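PDB 1YW4: succinylglutamate desuccinylase from Chromobacterium violaceum, which probably hydrolyses N-succinyl-L-glutamate to succinate and L-glutamate with the help of zinc, as the last step of arginine degradation by the AST pathway. Local coordinates for residues P5-H10 with L27-L32; M87-D92 with A126-L131; F211-G216 with S230-A235. All coordinates share one frame; numbering follows the deposited sequence.

In all three contacts most of the meeting side chains are buried, though Leu131 in contact 2 is partly exposed. Contact 1 is outermost, its centre about 20 Å from the centre of the chain, and aromatic: Phe7 and His10 of a short helix meet Trp31 of a strand. Contacts 2 and 3, centred about 13 and 9 Å from that point, each join a catalytic-domain strand to a helix. Contact 2 presses selenomethionine and alanine on leucines, with polar bonds beside it; contact 3 is purely aliphatic, on the face of strand 209-215 opposite the predicted active-site Glu214. Contacts 1 and 2 touch, since Phe88 packs on Phe7 and Leu8; contact 3 stands apart from both.

Contact 1 of 3, residues P5-H10 with L27-L32; sequences PSFLQH and LAARWL
Trp31 pushes its indole between Phe7 and His10 of the first helix. The tight part is at its rings: His10 CD2 lies 3.5 Å above one face of the indole, displaced toward the rim, with Trp31 CE2 at 3.6 Å. The imidazole is tilted rather than stacked, its plane at 47° to the five-membered ring. With CG anti to the backbone N (chi1 176°), His10 carries this imidazole over the indole. At the far tip of the indole, Trp31 CH2 comes within 3.4 Å of the backbone atom Phe7 O, and CZ2 lies 3.8 Å from Phe7 CD1. Strand 27-33 runs antiparallel between strands 20-23 and 36-39, and the helix packs on the side of this meander where Ala29 and Trp31 point. There Trp21 packs edge-to-face with Phe7, His10 and Trp31 in an aromatic cluster. The Ala29 end is looser, with CB lying 4.1 Å from Phe7 CE1 at the edge of that ring. Partly exposed Ser6 is the N-cap of the helix, its OG accepting from Gln9 N and bonding Asp67 of helix 61-75. Off the other, more open side of the strand, Arg30 forms salt bridges with Glu20 and Asp42.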
ATOM      1  N   PRO A   5       3.064 -36.165 -33.834  1.00 23.91           N
ATOM      2  CA  PRO A   5       2.987 -34.764 -34.266  1.00 22.29           C
ATOM      3  C   PRO A   5       2.769 -33.868 -33.047  1.00 22.23           C
ATOM      4  O   PRO A   5       2.958 -32.650 -33.098  1.00 22.07           O
ATOM      5  CB  PRO A   5       1.787 -34.762 -35.209  1.00 24.17           C
ATOM      6  CG  PRO A   5       0.895 -35.800 -34.614  1.00 23.95           C
ATOM      7  CD  PRO A   5       1.865 -36.915 -34.251  1.00 24.30           C
ATOM      8  N   SER A   6       2.374 -34.503 -31.947  1.00 18.91           N
ATOM      9  CA  SER A   6       2.133 -33.816 -30.691  1.00 16.81           C
ATOM     10  C   SER A   6       3.345 -33.937 -29.771  1.00 15.29           C
ATOM     11  O   SER A   6       3.755 -35.041 -29.412  1.00 15.59           O
ATOM     12  CB  SER A   6       0.906 -34.410 -29.990  1.00 18.78           C
ATOM     13  OG  SER A   6       0.738 -33.883 -28.679  1.00 17.16           O
ATOM     14  N   PHE A   7       3.904 -32.794 -29.387  1.00 15.20           N
ATOM     15  CA  PHE A   7       5.049 -32.763 -28.494  1.00 13.52           C
ATOM     16  C   PHE A   7       4.608 -33.340 -27.151  1.00 13.75           C
ATOM     17  O   PHE A   7       5.332 -34.114 -26.526  1.00 13.50           O
ATOM     18  CB  PHE A   7       5.551 -31.321 -28.331  1.00 15.20           C
ATOM     19  CG  PHE A   7       6.335 -30.811 -29.526  1.00 15.13           C
ATOM     20  CD1 PHE A   7       7.680 -30.488 -29.400  1.00 13.17           C
ATOM     21  CD2 PHE A   7       5.732 -30.679 -30.778  1.00 12.68           C
ATOM     22  CE1 PHE A   7       8.427 -30.042 -30.495  1.00 17.43           C
ATOM     23  CE2 PHE A   7       6.473 -30.231 -31.885  1.00 15.40           C
ATOM     24  CZ  PHE A   7       7.819 -29.915 -31.739  1.00 15.65           C
ATOM     25  N   LEU A   8       3.401 -32.980 -26.729  1.00 13.17           N
ATOM     26  CA  LEU A   8       2.861 -33.447 -25.462  1.00 14.55           C
ATOM     27  C   LEU A   8       2.767 -34.967 -25.391  1.00 13.77           C
ATOM     28  O   LEU A   8       3.233 -35.584 -24.429  1.00 11.99           O
ATOM     29  CB  LEU A   8       1.482 -32.809 -25.222  1.00 15.59           C
ATOM     30  CG  LEU A   8       0.666 -33.187 -23.968  1.00 19.76           C
ATOM     31  CD1 LEU A   8      -0.184 -34.384 -24.280  1.00 22.69           C
ATOM     32  CD2 LEU A   8       1.576 -33.447 -22.757  1.00 13.58           C
ATOM     33  N   GLN A   9       2.180 -35.574 -26.417  1.00 13.85           N
ATOM     34  CA  GLN A   9       2.021 -37.023 -26.446  1.00 15.15           C
ATOM     35  C   GLN A   9       3.371 -37.737 -26.478  1.00 15.48           C
ATOM     36  O   GLN A   9       3.533 -38.813 -25.899  1.00 14.64           O
ATOM     37  CB  GLN A   9       1.183 -37.444 -27.656  1.00 16.15           C
ATOM     38  CG  GLN A   9       0.528 -38.785 -27.461  1.00 17.42           C
ATOM     39  CD  GLN A   9      -0.312 -38.808 -26.194  1.00 19.32           C
ATOM     40  OE1 GLN A   9      -1.251 -38.023 -26.038  1.00 19.55           O
ATOM     41  NE2 GLN A   9       0.035 -39.700 -25.276  1.00 18.20           N
ATOM     42  N   HIS A  10       4.338 -37.145 -27.169  1.00 14.40           N
ATOM     43  CA  HIS A  10       5.662 -37.742 -27.236  1.00 16.16           C
ATOM     44  C   HIS A  10       6.218 -37.814 -25.819  1.00 15.40           C
ATOM     45  O   HIS A  10       6.765 -38.832 -25.413  1.00 16.74           O
ATOM     46  CB  HIS A  10       6.597 -36.902 -28.103  1.00 15.08           C
ATOM     47  CG  HIS A  10       8.001 -37.415 -28.138  1.00 17.13           C
ATOM     48  ND1 HIS A  10       8.377 -38.511 -28.887  1.00 17.14           N
ATOM     49  CD2 HIS A  10       9.114 -37.006 -27.484  1.00 16.29           C
ATOM     50  CE1 HIS A  10       9.662 -38.752 -28.693  1.00 16.09           C
ATOM     51  NE2 HIS A  10      10.132 -37.854 -27.845  1.00 16.57           N
ATOM     52  N   LEU A  27      16.088 -25.199 -38.353  1.00 23.73           N
ATOM     53  CA  LEU A  27      16.110 -25.141 -36.902  1.00 22.38           C
ATOM     54  C   LEU A  27      15.889 -26.530 -36.304  1.00 21.92           C
ATOM     55  O   LEU A  27      15.649 -27.501 -37.028  1.00 21.87           O
ATOM     56  CB  LEU A  27      15.047 -24.144 -36.408  1.00 21.19           C
ATOM     57  CG  LEU A  27      15.149 -22.717 -36.979  1.00 20.91           C
ATOM     58  CD1 LEU A  27      14.077 -21.821 -36.358  1.00 16.83           C
ATOM     59  CD2 LEU A  27      16.528 -22.136 -36.704  1.00 19.33           C
ATOM     60  N   ALA A  28      15.973 -26.640 -34.986  1.00 19.37           N
ATOM     61  CA  ALA A  28      15.791 -27.946 -34.377  1.00 19.94           C
ATOM     62  C   ALA A  28      15.132 -27.901 -33.008  1.00 18.16           C
ATOM     63  O   ALA A  28      15.200 -26.900 -32.299  1.00 15.18           O
ATOM     64  CB  ALA A  28      17.142 -28.658 -34.281  1.00 20.67           C
ATOM     65  N   ALA A  29      14.494 -29.005 -32.649  1.00 17.58           N
ATOM     66  CA  ALA A  29      13.842 -29.122 -31.356  1.00 17.50           C
ATOM     67  C   ALA A  29      14.619 -30.209 -30.625  1.00 15.76           C
ATOM     68  O   ALA A  29      14.715 -31.342 -31.106  1.00 17.22           O
ATOM     69  CB  ALA A  29      12.387 -29.519 -31.530  1.00 15.97           C
ATOM     70  N   ARG A  30      15.191 -29.853 -29.477  1.00 12.77           N
ATOM     71  CA  ARG A  30      15.986 -30.791 -28.693  1.00 13.05           C
ATOM     72  C   ARG A  30      15.318 -31.170 -27.386  1.00 12.23           C
ATOM     73  O   ARG A  30      14.990 -30.304 -26.577  1.00 11.51           O
ATOM     74  CB  ARG A  30      17.376 -30.197 -28.386  1.00 12.85           C
ATOM     75  CG  ARG A  30      18.299 -30.093 -29.590  1.00 17.41           C
ATOM     76  CD  ARG A  30      19.598 -29.350 -29.274  1.00 16.45           C
ATOM     77  NE  ARG A  30      20.214 -28.858 -30.505  1.00 17.92           N
ATOM     78  CZ  ARG A  30      20.943 -27.750 -30.604  1.00 19.57           C
ATOM     79  NH1 ARG A  30      21.163 -26.998 -29.533  1.00 16.43           N
ATOM     80  NH2 ARG A  30      21.438 -27.382 -31.787  1.00 19.76           N
ATOM     81  N   TRP A  31      15.093 -32.465 -27.188  1.00 13.34           N
ATOM     82  CA  TRP A  31      14.513 -32.930 -25.937  1.00 13.86           C
ATOM     83  C   TRP A  31      15.663 -33.007 -24.949  1.00 14.73           C
ATOM     84  O   TRP A  31      16.584 -33.812 -25.116  1.00 19.25           O
ATOM     85  CB  TRP A  31      13.859 -34.297 -26.129  1.00 14.93           C
ATOM     86  CG  TRP A  31      12.618 -34.178 -26.943  1.00 16.73           C
ATOM     87  CD1 TRP A  31      12.517 -34.249 -28.305  1.00 16.79           C
ATOM     88  CD2 TRP A  31      11.317 -33.838 -26.460  1.00 15.51           C
ATOM     89  NE1 TRP A  31      11.231 -33.967 -28.699  1.00 17.58           N
ATOM     90  CE2 TRP A  31      10.472 -33.714 -27.587  1.00 18.15           C
ATOM     91  CE3 TRP A  31      10.779 -33.622 -25.185  1.00 14.95           C
ATOM     92  CZ2 TRP A  31       9.115 -33.383 -27.475  1.00 15.81           C
ATOM     93  CZ3 TRP A  31       9.430 -33.291 -25.076  1.00 15.51           C
ATOM     94  CH2 TRP A  31       8.616 -33.178 -26.217  1.00 15.73           C
ATOM     95  N   LEU A  32      15.611 -32.153 -23.934  1.00 14.88           N
ATOM     96  CA  LEU A  32      16.658 -32.072 -22.925  1.00 15.66           C
ATOM     97  C   LEU A  32      16.423 -33.020 -21.764  1.00 16.71           C
ATOM     98  O   LEU A  32      17.356 -33.365 -21.049  1.00 19.36           O
ATOM     99  CB  LEU A  32      16.746 -30.636 -22.400  1.00 16.40           C
ATOM    100  CG  LEU A  32      16.963 -29.512 -23.427  1.00 17.88           C
ATOM    101  CD1 LEU A  32      17.002 -28.175 -22.700  1.00 13.48           C
ATOM    102  CD2 LEU A  32      18.266 -29.735 -24.196  1.00 19.56           C
TER

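Contact 2 of 3, residues M87-D92 with A126-L131; sequences MFANLD and AELETL
Strand 83-88 of the zinc-carboxypeptidase-like (M14) catalytic domain and the residue just after it meet helix 120-137: Met87 and Ala89 touch Leu128, and Met87 also Leu131. Met87 is present as selenomethionine, and its terminal methyl does most of the touching. Met87 CE lies 3.5 Å from Leu128 CD2 and 3.6 Å from Leu131 CB, so it fits between two side chains one helical turn apart; it also comes within 3.3 Å of the backbone atom Leu128 O. The chain is extended as far as SE and then bends (chi3 146°), which brings the methyl onto the helix surface. SE itself lies 3.8 Å from Leu128 CD2, as the Met87 and Leu128 side chains run past each other in opposite directions. The other branch of Leu128 serves the loop after the strand: CD1 meets Ala89 CB at 4.0 Å. Polar bonds link the same elements beside the apolar contact. Arg124 NE, on the same helix, donates to Ala89 O, while Asn90 caps helix 91-96 by accepting from Ala93 N through OD1 and gives its ND2 to Glu121. Ala89 is about 10 Å from the bound zinc ion, side chain to metal. Cys36 of strand 36-39 touches Met87, Leu128 and Leu131, Phe198 of helix 198-205 packs on Met87, and on the other side of strand 83-88 Phe88 turns to helix 7-12.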
HETATM    1  N   MSE A  87       8.274 -26.713 -21.101  1.00  9.46           N
HETATM    2  CA  MSE A  87       8.313 -27.712 -20.051  1.00 11.21           C
HETATM    3  C   MSE A  87       6.934 -28.229 -19.658  1.00 10.46           C
HETATM    4  O   MSE A  87       6.077 -27.463 -19.227  1.00 12.18           O
HETATM    5  CB  MSE A  87       8.957 -27.152 -18.792  1.00 14.59           C
HETATM    6  CG  MSE A  87      10.414 -26.841 -18.888  1.00 15.80           C
HETATM    7 SE   MSE A  87      11.060 -26.188 -17.205  1.00 26.23          SE
HETATM    8  CE  MSE A  87      12.831 -26.884 -17.205  1.00 22.18           C
ATOM      9  N   PHE A  88       6.714 -29.525 -19.853  1.00  9.41           N
ATOM     10  CA  PHE A  88       5.480 -30.169 -19.420  1.00 10.79           C
ATOM     11  C   PHE A  88       6.015 -30.628 -18.059  1.00 12.29           C
ATOM     12  O   PHE A  88       6.638 -31.682 -17.942  1.00 10.61           O
ATOM     13  CB  PHE A  88       5.145 -31.352 -20.334  1.00 12.12           C
ATOM     14  CG  PHE A  88       4.773 -30.941 -21.737  1.00 13.49           C
ATOM     15  CD1 PHE A  88       5.569 -31.302 -22.818  1.00 12.03           C
ATOM     16  CD2 PHE A  88       3.656 -30.138 -21.963  1.00 11.94           C
ATOM     17  CE1 PHE A  88       5.261 -30.861 -24.106  1.00 15.26           C
ATOM     18  CE2 PHE A  88       3.337 -29.688 -23.252  1.00 11.94           C
ATOM     19  CZ  PHE A  88       4.139 -30.050 -24.321  1.00 13.59           C
ATOM     20  N   ALA A  89       5.781 -29.795 -17.051  1.00 12.56           N
ATOM     21  CA  ALA A  89       6.322 -29.974 -15.706  1.00 10.31           C
ATOM     22  C   ALA A  89       6.121 -31.246 -14.911  1.00 10.50           C
ATOM     23  O   ALA A  89       7.089 -31.965 -14.640  1.00 12.57           O
ATOM     24  CB  ALA A  89       5.947 -28.773 -14.853  1.00  7.51           C
ATOM     25  N   ASN A  90       4.893 -31.520 -14.508  1.00 12.68           N
ATOM     26  CA  ASN A  90       4.641 -32.712 -13.723  1.00 14.94           C
ATOM     27  C   ASN A  90       4.051 -33.779 -14.632  1.00 14.89           C
ATOM     28  O   ASN A  90       2.838 -33.942 -14.694  1.00 16.93           O
ATOM     29  CB  ASN A  90       3.675 -32.386 -12.580  1.00 15.60           C
ATOM     30  CG  ASN A  90       3.728 -33.411 -11.474  1.00 14.02           C
ATOM     31  OD1 ASN A  90       4.040 -34.574 -11.717  1.00 16.89           O
ATOM     32  ND2 ASN A  90       3.417 -32.989 -10.253  1.00 14.42           N
ATOM     33  N   LEU A  91       4.914 -34.514 -15.330  1.00 17.95           N
ATOM     34  CA  LEU A  91       4.459 -35.544 -16.267  1.00 19.44           C
ATOM     35  C   LEU A  91       3.548 -36.612 -15.684  1.00 18.89           C
ATOM     36  O   LEU A  91       2.506 -36.930 -16.265  1.00 15.77           O
ATOM     37  CB  LEU A  91       5.655 -36.224 -16.934  1.00 20.93           C
ATOM     38  CG  LEU A  91       6.391 -35.422 -18.010  1.00 22.87           C
ATOM     39  CD1 LEU A  91       7.683 -36.158 -18.379  1.00 21.07           C
ATOM     40  CD2 LEU A  91       5.500 -35.243 -19.237  1.00 21.11           C
ATOM     41  N   ASP A  92       3.948 -37.179 -14.552  1.00 19.86           N
ATOM     42  CA  ASP A  92       3.153 -38.213 -13.900  1.00 21.36           C
ATOM     43  C   ASP A  92       1.766 -37.696 -13.552  1.00 19.07           C
ATOM     44  O   ASP A  92       0.762 -38.377 -13.790  1.00 19.73           O
ATOM     45  CB  ASP A  92       3.869 -38.700 -12.641  1.00 27.49           C
ATOM     46  CG  ASP A  92       5.077 -39.557 -12.961  1.00 34.53           C
ATOM     47  OD1 ASP A  92       4.898 -40.779 -13.163  1.00 37.46           O
ATOM     48  OD2 ASP A  92       6.204 -39.010 -13.028  1.00 38.38           O
ATOM     49  N   ALA A 126      13.895 -30.229  -8.979  1.00 12.55           N
ATOM     50  CA  ALA A 126      15.313 -29.855  -9.025  1.00 12.85           C
ATOM     51  C   ALA A 126      15.858 -29.906 -10.450  1.00 11.50           C
ATOM     52  O   ALA A 126      16.660 -29.065 -10.856  1.00 10.53           O
ATOM     53  CB  ALA A 126      16.141 -30.781  -8.111  1.00 13.35           C
ATOM     54  N   GLU A 127      15.401 -30.893 -11.212  1.00 12.78           N
ATOM     55  CA  GLU A 127      15.827 -31.033 -12.598  1.00 13.72           C
ATOM     56  C   GLU A 127      15.336 -29.833 -13.416  1.00 13.09           C
ATOM     57  O   GLU A 127      16.077 -29.276 -14.232  1.00 11.20           O
ATOM     58  CB  GLU A 127      15.276 -32.337 -13.176  1.00 15.02           C
ATOM     59  CG  GLU A 127      15.538 -32.529 -14.662  1.00 17.99           C
ATOM     60  CD  GLU A 127      15.018 -33.853 -15.167  1.00 17.28           C
ATOM     61  OE1 GLU A 127      13.788 -34.052 -15.194  1.00 20.09           O
ATOM     62  OE2 GLU A 127      15.839 -34.705 -15.540  1.00 20.82           O
ATOM     63  N   LEU A 128      14.089 -29.432 -13.188  1.00 13.48           N
ATOM     64  CA  LEU A 128      13.504 -28.304 -13.908  1.00 12.32           C
ATOM     65  C   LEU A 128      14.205 -26.988 -13.560  1.00 12.32           C
ATOM     66  O   LEU A 128      14.359 -26.111 -14.423  1.00 13.94           O
ATOM     67  CB  LEU A 128      12.002 -28.211 -13.608  1.00 10.84           C
ATOM     68  CG  LEU A 128      11.132 -29.399 -14.065  1.00 10.76           C
ATOM     69  CD1 LEU A 128       9.693 -29.147 -13.631  1.00 12.94           C
ATOM     70  CD2 LEU A 128      11.207 -29.590 -15.587  1.00 11.24           C
ATOM     71  N   GLU A 129      14.604 -26.838 -12.298  1.00 12.29           N
ATOM     72  CA  GLU A 129      15.318 -25.635 -11.856  1.00 11.85           C
ATOM     73  C   GLU A 129      16.638 -25.556 -12.614  1.00  9.61           C
ATOM     74  O   GLU A 129      16.984 -24.538 -13.208  1.00 11.42           O
ATOM     75  CB  GLU A 129      15.634 -25.695 -10.347  1.00 12.20           C
ATOM     76  CG  GLU A 129      14.427 -25.678  -9.413  1.00 14.45           C
ATOM     77  CD  GLU A 129      14.808 -25.417  -7.962  1.00 18.62           C
ATOM     78  OE1 GLU A 129      15.968 -25.695  -7.591  1.00 17.26           O
ATOM     79  OE2 GLU A 129      13.950 -24.941  -7.187  1.00 17.82           O
ATOM     80  N   THR A 130      17.373 -26.657 -12.599  1.00 11.19           N
ATOM     81  CA  THR A 130      18.667 -26.715 -13.271  1.00 12.16           C
ATOM     82  C   THR A 130      18.550 -26.410 -14.768  1.00 11.32           C
ATOM     83  O   THR A 130      19.298 -25.590 -15.293  1.00 11.56           O
ATOM     84  CB  THR A 130      19.305 -28.097 -13.062  1.00 11.31           C
ATOM     85  OG1 THR A 130      19.464 -28.330 -11.656  1.00 15.80           O
ATOM     86  CG2 THR A 130      20.658 -28.177 -13.744  1.00 14.18           C
ATOM     87  N   LEU A 131      17.618 -27.076 -15.449  1.00 12.42           N
ATOM     88  CA  LEU A 131      17.407 -26.846 -16.872  1.00 12.43           C
ATOM     89  C   LEU A 131      17.082 -25.377 -17.149  1.00 12.86           C
ATOM     90  O   LEU A 131      17.638 -24.782 -18.064  1.00 13.80           O
ATOM     91  CB  LEU A 131      16.283 -27.745 -17.393  1.00 14.77           C
ATOM     92  CG  LEU A 131      16.666 -29.179 -17.798  1.00 18.34           C
ATOM     93  CD1 LEU A 131      17.480 -29.835 -16.701  1.00 22.36           C
ATOM     94  CD2 LEU A 131      15.397 -30.004 -18.083  1.00 16.90           C
TER

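Contact 3 of 3, residues F211-G216 with S230-A235; sequences FTLELG and SGIDGA
Flat groups play no part where Leu213 and Leu215 meet Ile232; the nearby Phe211 ring instead packs edge-to-face with Tyr163. What touches is branched and aliphatic. Leu215 sets both its methyls against Ile232: CD2 approaches CG1 to 3.5 Å, while CD1 lies 3.9 Å from both CG1 and CG2. The two side chains cross at about a right angle. The chi1 of Ile232, -145°, is well off a staggered value, with CG1 turned to the strand. More loosely, Leu213 CD1 lies 4.3 Å from Ile232 CG1. In this AspA/AstE-family catalytic domain the helix 230-241 packs against one side of strand 209-215, and the alternation of the strand gives that side Leu213 and Leu215. Glu214, between them, leaves the strand on the other side and touches His149 and Ala151; it is the predicted active-site residue, and His149 is a zinc ligand. Backbone bonds from Leu213 to Asp147 and His149 tie the strand to the one carrying that ligand. Immediately after Leu215 the chain turns a corner at Gly216, whose backbone angles (phi 153°, psi -151°) would jam any CB against Leu215 O and so call for glycine. Pro62 of helix 61-75 also packs on Leu215.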
ATOM      1  N   PHE A 211       6.415 -14.861 -14.371  1.00 15.16           N
ATOM      2  CA  PHE A 211       5.087 -14.679 -13.814  1.00 15.41           C
ATOM      3  C   PHE A 211       4.320 -16.002 -13.765  1.00 14.03           C
ATOM      4  O   PHE A 211       4.564 -16.902 -14.562  1.00 11.47           O
ATOM      5  CB  PHE A 211       4.274 -13.684 -14.662  1.00 18.12           C
ATOM      6  CG  PHE A 211       5.025 -12.428 -15.030  1.00 20.18           C
ATOM      7  CD1 PHE A 211       5.866 -12.404 -16.135  1.00 20.91           C
ATOM      8  CD2 PHE A 211       4.905 -11.278 -14.260  1.00 22.56           C
ATOM      9  CE1 PHE A 211       6.583 -11.254 -16.471  1.00 20.36           C
ATOM     10  CE2 PHE A 211       5.620 -10.118 -14.586  1.00 24.02           C
ATOM     11  CZ  PHE A 211       6.459 -10.113 -15.696  1.00 23.12           C
ATOM     12  N   THR A 212       3.409 -16.117 -12.806  1.00 14.61           N
ATOM     13  CA  THR A 212       2.549 -17.288 -12.712  1.00 14.89           C
ATOM     14  C   THR A 212       1.262 -16.730 -13.330  1.00 15.43           C
ATOM     15  O   THR A 212       0.783 -15.671 -12.905  1.00 15.38           O
ATOM     16  CB  THR A 212       2.256 -17.694 -11.241  1.00 15.66           C
ATOM     17  OG1 THR A 212       3.465 -18.106 -10.593  1.00 17.40           O
ATOM     18  CG2 THR A 212       1.249 -18.832 -11.197  1.00 14.07           C
ATOM     19  N   LEU A 213       0.728 -17.404 -14.347  1.00 14.33           N
ATOM     20  CA  LEU A 213      -0.499 -16.949 -15.003  1.00 15.07           C
ATOM     21  C   LEU A 213      -1.680 -17.882 -14.753  1.00 14.05           C
ATOM     22  O   LEU A 213      -1.642 -19.042 -15.130  1.00 14.69           O
ATOM     23  CB  LEU A 213      -0.302 -16.818 -16.521  1.00 15.66           C
ATOM     24  CG  LEU A 213       0.831 -15.915 -17.028  1.00 16.97           C
ATOM     25  CD1 LEU A 213       0.784 -15.807 -18.553  1.00 14.50           C
ATOM     26  CD2 LEU A 213       0.715 -14.558 -16.393  1.00 14.74           C
ATOM     27  N   GLU A 214      -2.714 -17.368 -14.095  1.00 16.30           N
ATOM     28  CA  GLU A 214      -3.936 -18.130 -13.833  1.00 15.57           C
ATOM     29  C   GLU A 214      -4.835 -17.703 -14.983  1.00 14.78           C
ATOM     30  O   GLU A 214      -5.418 -16.622 -14.948  1.00 16.42           O
ATOM     31  CB  GLU A 214      -4.546 -17.717 -12.492  1.00 17.40           C
ATOM     32  CG  GLU A 214      -3.798 -18.227 -11.267  1.00 19.65           C
ATOM     33  CD  GLU A 214      -3.894 -19.740 -11.112  1.00 22.63           C
ATOM     34  OE1 GLU A 214      -4.925 -20.314 -11.508  1.00 22.70           O
ATOM     35  OE2 GLU A 214      -2.947 -20.348 -10.579  1.00 22.25           O
ATOM     36  N   LEU A 215      -4.930 -18.553 -16.002  1.00 15.93           N
ATOM     37  CA  LEU A 215      -5.692 -18.261 -17.212  1.00 16.49           C
ATOM     38  C   LEU A 215      -7.165 -18.657 -17.225  1.00 17.00           C
ATOM     39  O   LEU A 215      -7.869 -18.330 -18.172  1.00 18.14           O
ATOM     40  CB  LEU A 215      -4.971 -18.904 -18.399  1.00 17.25           C
ATOM     41  CG  LEU A 215      -3.516 -18.451 -18.527  1.00 18.35           C
ATOM     42  CD1 LEU A 215      -2.750 -19.333 -19.517  1.00 19.89           C
ATOM     43  CD2 LEU A 215      -3.509 -16.998 -18.960  1.00 20.06           C
ATOM     44  N   GLY A 216      -7.635 -19.352 -16.192  1.00 19.69           N
ATOM     45  CA  GLY A 216      -9.033 -19.743 -16.175  1.00 18.89           C
ATOM     46  C   GLY A 216      -9.416 -20.986 -15.382  1.00 18.83           C
ATOM     47  O   GLY A 216      -8.772 -21.353 -14.391  1.00 18.10           O
ATOM     48  N   SER A 230      -7.990 -17.432 -26.128  1.00 26.79           N
ATOM     49  CA  SER A 230      -7.507 -16.787 -27.347  1.00 27.77           C
ATOM     50  C   SER A 230      -6.515 -15.680 -27.042  1.00 28.68           C
ATOM     51  O   SER A 230      -5.544 -15.489 -27.771  1.00 29.52           O
ATOM     52  CB  SER A 230      -8.674 -16.193 -28.134  1.00 29.12           C
ATOM     53  OG  SER A 230      -9.226 -15.086 -27.444  1.00 31.40           O
ATOM     54  N   GLY A 231      -6.772 -14.945 -25.965  1.00 28.77           N
ATOM     55  CA  GLY A 231      -5.892 -13.855 -25.592  1.00 29.12           C
ATOM     56  C   GLY A 231      -4.460 -14.280 -25.328  1.00 29.77           C
ATOM     57  O   GLY A 231      -3.520 -13.746 -25.919  1.00 28.68           O
ATOM     58  N   ILE A 232      -4.289 -15.249 -24.435  1.00 29.37           N
ATOM     59  CA  ILE A 232      -2.957 -15.722 -24.093  1.00 28.28           C
ATOM     60  C   ILE A 232      -2.350 -16.458 -25.288  1.00 28.19           C
ATOM     61  O   ILE A 232      -1.151 -16.362 -25.551  1.00 28.42           O
ATOM     62  CB  ILE A 232      -3.014 -16.643 -22.835  1.00 28.50           C
ATOM     63  CG1 ILE A 232      -1.752 -16.457 -21.984  1.00 29.88           C
ATOM     64  CG2 ILE A 232      -3.197 -18.087 -23.237  1.00 28.89           C
ATOM     65  CD1 ILE A 232      -0.468 -16.812 -22.669  1.00 31.16           C
ATOM     66  N   ASP A 233      -3.192 -17.173 -26.025  1.00 29.86           N
ATOM     67  CA  ASP A 233      -2.735 -17.920 -27.190  1.00 32.05           C
ATOM     68  C   ASP A 233      -2.160 -16.999 -28.268  1.00 32.50           C
ATOM     69  O   ASP A 233      -1.059 -17.233 -28.774  1.00 30.69           O
ATOM     70  CB  ASP A 233      -3.886 -18.745 -27.761  1.00 33.87           C
ATOM     71  CG  ASP A 233      -3.458 -19.609 -28.932  1.00 35.99           C
ATOM     72  OD1 ASP A 233      -2.453 -20.335 -28.806  1.00 37.61           O
ATOM     73  OD2 ASP A 233      -4.130 -19.566 -29.979  1.00 38.27           O
ATOM     74  N   GLY A 234      -2.905 -15.954 -28.619  1.00 32.67           N
ATOM     75  CA  GLY A 234      -2.433 -15.024 -29.628  1.00 31.21           C
ATOM     76  C   GLY A 234      -1.229 -14.231 -29.149  1.00 30.42           C
ATOM     77  O   GLY A 234      -0.290 -13.984 -29.910  1.00 30.84           O
ATOM     78  N   ALA A 235      -1.248 -13.835 -27.880  1.00 28.86           N
ATOM     79  CA  ALA A 235      -0.148 -13.070 -27.318  1.00 28.11           C
ATOM     80  C   ALA A 235       1.127 -13.910 -27.291  1.00 27.98           C
ATOM     81  O   ALA A 235       2.225 -13.395 -27.497  1.00 26.31           O
ATOM     82  CB  ALA A 235      -0.502 -12.600 -25.920  1.00 29.26           C
TER